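Local coordinates for protein alpha-ketoglutarate-dependent non-heme iron oxygenase EasH (Aspergillus japonicus, PDB 5M0T) that probably catalyses an iron(II)- and 2-oxoglutarate-dependent oxidation in the biosynthesis of the ergot alkaloid cycloclavine, at residues L91-L96 with T252-K257; G110-T115 with L227-C232. All blocks are in the same frame, centred on the assembly; numbering follows the deposited sequence.

Contact 1: residues L91-L96 with T252-K257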
# COMPACT_ATOMS: atom_id res chain seq x y z
N LEU A 91 -12.28 4.92 18.65
CA LEU A 91 -12.65 4.64 17.26
C LEU A 91 -11.84 3.51 16.60
O LEU A 91 -12.41 2.65 15.91
CB LEU A 91 -12.56 5.89 16.40
CG LEU A 91 -13.52 7.00 16.83
CD1 LEU A 91 -13.20 8.27 16.05
CD2 LEU A 91 -14.97 6.58 16.63
N MET A 92 -10.53 3.48 16.82
CA MET A 92 -9.70 2.43 16.26
C MET A 92 -9.89 1.06 16.93
O MET A 92 -9.35 0.07 16.42
CB MET A 92 -8.21 2.83 16.24
CG MET A 92 -7.85 3.91 15.22
SD MET A 92 -8.33 3.52 13.51
CE MET A 92 -9.93 4.33 13.38
N ASN A 93 -10.64 0.99 18.04
CA ASN A 93 -11.04 -0.29 18.64
C ASN A 93 -12.54 -0.56 18.58
O ASN A 93 -13.03 -1.48 19.24
CB ASN A 93 -10.59 -0.30 20.10
CG ASN A 93 -9.09 -0.28 20.23
OD1 ASN A 93 -8.41 -1.27 19.88
ND2 ASN A 93 -8.55 0.83 20.73
N ASP A 94 -13.29 0.22 17.81
CA ASP A 94 -14.75 0.08 17.77
C ASP A 94 -15.18 -1.24 17.12
O ASP A 94 -14.88 -1.50 15.95
CB ASP A 94 -15.37 1.25 17.01
CG ASP A 94 -16.86 1.33 17.21
OD1 ASP A 94 -17.62 0.99 16.28
OD2 ASP A 94 -17.30 1.71 18.31
N GLU A 95 -15.90 -2.07 17.87
CA GLU A 95 -16.38 -3.36 17.38
C GLU A 95 -17.26 -3.30 16.15
O GLU A 95 -17.15 -4.17 15.30
CB GLU A 95 -17.07 -4.15 18.50
CG GLU A 95 -16.03 -4.86 19.37
CD GLU A 95 -16.45 -5.15 20.79
OE1 GLU A 95 -16.79 -4.20 21.53
OE2 GLU A 95 -16.40 -6.34 21.19
N LEU A 96 -18.10 -2.29 16.03
CA LEU A 96 -18.93 -2.16 14.83
C LEU A 96 -18.07 -1.84 13.58
O LEU A 96 -18.26 -2.45 12.53
CB LEU A 96 -20.04 -1.12 15.01
CG LEU A 96 -20.91 -0.89 13.77
CD1 LEU A 96 -21.58 -2.19 13.37
CD2 LEU A 96 -21.95 0.18 14.00
N THR A 252 -3.79 0.13 21.72
CA THR A 252 -3.98 -1.32 21.74
C THR A 252 -3.33 -1.90 20.49
O THR A 252 -3.23 -1.20 19.47
CB THR A 252 -5.47 -1.71 21.71
OG1 THR A 252 -6.05 -1.27 20.47
CG2 THR A 252 -6.23 -1.12 22.91
N PRO A 253 -2.90 -3.18 20.54
CA PRO A 253 -2.36 -3.85 19.35
C PRO A 253 -3.22 -3.68 18.08
O PRO A 253 -2.67 -3.44 17.01
CB PRO A 253 -2.33 -5.33 19.77
CG PRO A 253 -2.16 -5.29 21.26
CD PRO A 253 -2.84 -4.04 21.74
N LEU A 254 -4.54 -3.78 18.23
CA LEU A 254 -5.47 -3.66 17.11
C LEU A 254 -5.46 -2.24 16.53
O LEU A 254 -5.47 -2.08 15.32
CB LEU A 254 -6.89 -4.03 17.53
CG LEU A 254 -8.03 -3.85 16.52
CD1 LEU A 254 -7.76 -4.63 15.25
CD2 LEU A 254 -9.34 -4.31 17.16
N ALA A 255 -5.47 -1.23 17.40
CA ALA A 255 -5.36 0.16 16.96
C ALA A 255 -4.00 0.44 16.30
O ALA A 255 -3.94 1.13 15.28
CB ALA A 255 -5.62 1.14 18.10
N GLN A 256 -2.93 -0.14 16.86
CA GLN A 256 -1.58 -0.03 16.25
C GLN A 256 -1.56 -0.56 14.82
O GLN A 256 -0.95 0.04 13.94
CB GLN A 256 -0.54 -0.77 17.08
CG GLN A 256 -0.25 -0.16 18.44
CD GLN A 256 0.84 -0.89 19.20
OE1 GLN A 256 1.05 -2.08 19.01
NE2 GLN A 256 1.55 -0.17 20.05
N LYS A 257 -2.24 -1.68 14.60
CA LYS A 257 -2.34 -2.29 13.29
C LYS A 257 -3.09 -1.41 12.28
O LYS A 257 -2.72 -1.40 11.11
CB LYS A 257 -3.03 -3.64 13.40
CG LYS A 257 -3.04 -4.48 12.14
CD LYS A 257 -3.62 -5.86 12.46
CE LYS A 257 -3.83 -6.66 11.19
NZ LYS A 257 -4.59 -7.92 11.44

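Contact 2: residues G110-T115 with L227-C232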
# COMPACT_ATOMS: atom_id res chain seq x y z
N GLY A 110 -8.45 -9.93 2.81
CA GLY A 110 -7.99 -10.34 4.15
C GLY A 110 -8.03 -9.14 5.08
O GLY A 110 -9.09 -8.59 5.35
N ASP A 111 -6.86 -8.68 5.52
CA ASP A 111 -6.77 -7.54 6.46
C ASP A 111 -7.01 -6.16 5.81
O ASP A 111 -7.06 -6.02 4.59
CB ASP A 111 -5.43 -7.56 7.20
CG ASP A 111 -5.33 -8.67 8.25
OD1 ASP A 111 -6.33 -9.38 8.52
OD2 ASP A 111 -4.22 -8.85 8.80
N TYR A 112 -7.16 -5.17 6.68
CA TYR A 112 -7.49 -3.81 6.33
C TYR A 112 -6.79 -2.89 7.32
O TYR A 112 -6.30 -3.35 8.36
CB TYR A 112 -9.00 -3.57 6.40
CG TYR A 112 -9.58 -4.02 7.73
CD1 TYR A 112 -9.91 -5.36 7.94
CD2 TYR A 112 -9.72 -3.14 8.78
CE1 TYR A 112 -10.39 -5.79 9.15
CE2 TYR A 112 -10.22 -3.56 10.00
CZ TYR A 112 -10.56 -4.89 10.18
OH TYR A 112 -11.04 -5.35 11.39
N TRP A 113 -6.75 -1.61 6.99
CA TRP A 113 -6.20 -0.58 7.88
C TRP A 113 -6.65 0.82 7.45
O TRP A 113 -7.33 0.98 6.44
CB TRP A 113 -4.67 -0.69 7.97
CG TRP A 113 -3.89 -0.63 6.68
CD1 TRP A 113 -4.35 -0.32 5.41
CD2 TRP A 113 -2.48 -0.81 6.55
NE1 TRP A 113 -3.32 -0.36 4.51
CE2 TRP A 113 -2.16 -0.64 5.18
CE3 TRP A 113 -1.45 -1.08 7.45
CZ2 TRP A 113 -0.85 -0.76 4.70
CZ3 TRP A 113 -0.16 -1.21 6.98
CH2 TRP A 113 0.13 -1.05 5.61
N LEU A 114 -6.29 1.83 8.23
CA LEU A 114 -6.68 3.21 7.96
C LEU A 114 -5.90 3.74 6.76
O LEU A 114 -4.69 3.59 6.70
CB LEU A 114 -6.41 4.08 9.19
CG LEU A 114 -6.82 5.56 9.10
CD1 LEU A 114 -8.34 5.72 9.13
CD2 LEU A 114 -6.17 6.34 10.24
N THR A 115 -6.60 4.34 5.81
CA THR A 115 -5.94 5.05 4.71
C THR A 115 -5.91 6.57 5.00
O THR A 115 -4.86 7.21 4.88
CB THR A 115 -6.47 4.69 3.31
OG1 THR A 115 -5.75 5.44 2.33
CG2 THR A 115 -7.95 4.98 3.15
N LEU A 227 -13.83 8.90 7.94
CA LEU A 227 -12.85 7.97 8.42
C LEU A 227 -12.86 6.82 7.43
O LEU A 227 -13.85 6.08 7.34
CB LEU A 227 -13.24 7.53 9.84
CG LEU A 227 -12.30 6.63 10.65
CD1 LEU A 227 -12.85 6.54 12.07
CD2 LEU A 227 -12.17 5.24 10.05
N ILE A 228 -11.77 6.68 6.68
CA ILE A 228 -11.75 5.73 5.57
C ILE A 228 -10.82 4.56 5.87
O ILE A 228 -9.61 4.74 6.05
CB ILE A 228 -11.37 6.42 4.24
CG1 ILE A 228 -12.14 7.75 4.10
CG2 ILE A 228 -11.66 5.51 3.07
CD1 ILE A 228 -11.83 8.53 2.84
N MET A 229 -11.41 3.37 5.94
CA MET A 229 -10.65 2.12 6.06
C MET A 229 -10.44 1.55 4.67
O MET A 229 -11.25 1.73 3.77
CB MET A 229 -11.39 1.09 6.93
CG MET A 229 -11.75 1.62 8.30
SD MET A 229 -10.36 2.23 9.25
CE MET A 229 -9.42 0.73 9.50
N GLN A 230 -9.35 0.81 4.52
CA GLN A 230 -8.90 0.33 3.23
C GLN A 230 -8.29 -1.06 3.30
O GLN A 230 -7.67 -1.42 4.29
CB GLN A 230 -7.89 1.34 2.71
CG GLN A 230 -7.12 0.98 1.45
CD GLN A 230 -6.42 2.21 0.89
OE1 GLN A 230 -7.06 3.17 0.50
NE2 GLN A 230 -5.10 2.19 0.92
N SER A 231 -8.49 -1.82 2.24
CA SER A 231 -7.79 -3.09 2.00
C SER A 231 -6.27 -2.96 2.19
O SER A 231 -5.64 -2.07 1.60
CB SER A 231 -8.10 -3.58 0.57
OG SER A 231 -7.25 -4.63 0.18
N CYS A 232 -5.68 -3.86 2.98
CA CYS A 232 -4.27 -3.73 3.36
C CYS A 232 -3.26 -3.80 2.20
O CYS A 232 -2.13 -3.32 2.35
CB CYS A 232 -3.90 -4.74 4.44
SG CYS A 232 -3.88 -6.45 3.86

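Contact 1: residues L91-L96 with T252-K257
Asn93 and Thr252 meet across the contact, their side chains approaching from opposite directions. Thr252 OG1 donates to Asn93 OD1, but the modelled separation of 2.4 Å between these two oxygens is so short that its exact value is doubtful at 2.2 Å resolution. Around this bond the carbon atoms close in: the Thr252 CG2 methyl lies 3.7 Å from Asn93 ND2, and Leu254 CB comes within 3.9 Å of Asn93 OD1. Beside the polar pair, Met92 and Ala255 pack through their CB atoms at 3.6 Å; their CA atoms, at 4.9 Å, are the nearest across the two segments. The rest of Met92, bent at its second and third torsions, turns from the 252-257 segment toward Phe87 and Leu227.

Two helix N-termini frame the contact. Thr252 is the N-cap of helix 253-258: with chi1 at 63°, OG1 stands between the backbone N and the carbonyl carbon and accepts from Ala255 N at 3.1 Å, the N-H...O angle being 162°. The hydroxyl accepts from its own helix; if the short contact to Asn93 is real, it would be the donor there. Residues 91-94 form a type I beta turn, closed by Asp94 N bonding to Leu91 O at 3.2 Å, which joins helix 85-91 to helix 95-105. Asp94 in turn is the N-cap of the latter, its OD1 reached by Leu97 N and, weakly, by Leu96 N.

Further out, Asn93 ND2 donates to Asp89 O in helix 85-91, consistent with an amide turned so that OD1 faces Thr252. The carbonyl of Met92 is taken by His98 NE2, and Asp94 OD2 forms a salt bridge with Arg17.

Contact 2: residues G110-T115 with L227-C232
Thr115 OG1 has two polar partners: it donates a weak hydrogen bond to Gln230 OE1 at 3.2 Å and accepts a hydrogen bond from Val237 N. The two side chains cross at about a right angle; Gln230 runs out extended, CG anti to the backbone N (chi1 172°), which carries its amide to the threonine, while NE2 donates to Thr235 O of the same chain.

Alongside, the backbones form an antiparallel ladder. Trp113 and Gln230 are a hydrogen-bonded pair, with Gln230 N to Trp113 O at 2.8 Å and Trp113 N to Gln230 O at 2.9 Å. Thr115 N to Ile228 O extends the ladder one way and Cys232 N to Asp111 O the other; in the latter the donor sits above the carbonyl plane. The axes of the short segments 112-115 and 227-231 make 137°, so they depart clearly from antiparallel alignment.

Met229 folds back so that its CE lies 3.4 Å from Trp113 C and reaches the edge of the Tyr112 ring, in plane, at CD2. Its SD meets Leu114 CD1, which also touches Leu227 CD2. Near the end of the ladder, Cys232 CA rests over the five-membered ring of Trp113, 4.1 Å from the centroid, a CH-pi contact.

These are neighbouring strands, 112-122 and 222-231, of the major sheet of the cupin-type double-stranded beta-helix. Helix 95-105 packs on Tyr112 and Met229, strand 152-158 flanks Ile228 and Gln230, and Thr235 of the second subunit touches Trp113.

Centres of contacts 1 and 2 lie about 12 Å apart, and along the chain contact 2 is nested inside the loop that contact 1 closes. They meet directly at three points: a salt bridge of 2.8 Å from Lys257 NZ to Asp111 OD2, Lys257 O against Trp113 CB at 3.8 Å, and Met92 CE against Leu227 CD1 at 3.9 Å. Helix 95-105, which starts in contact 1, is followed in the chain by strand 112-122. Contact 2 is near the catalytic centre: the Ile228 side chain is about 6 Å from both the bound iron and 2-oxoglutarate, and touches Glu134, which binds the metal with His132 and His210.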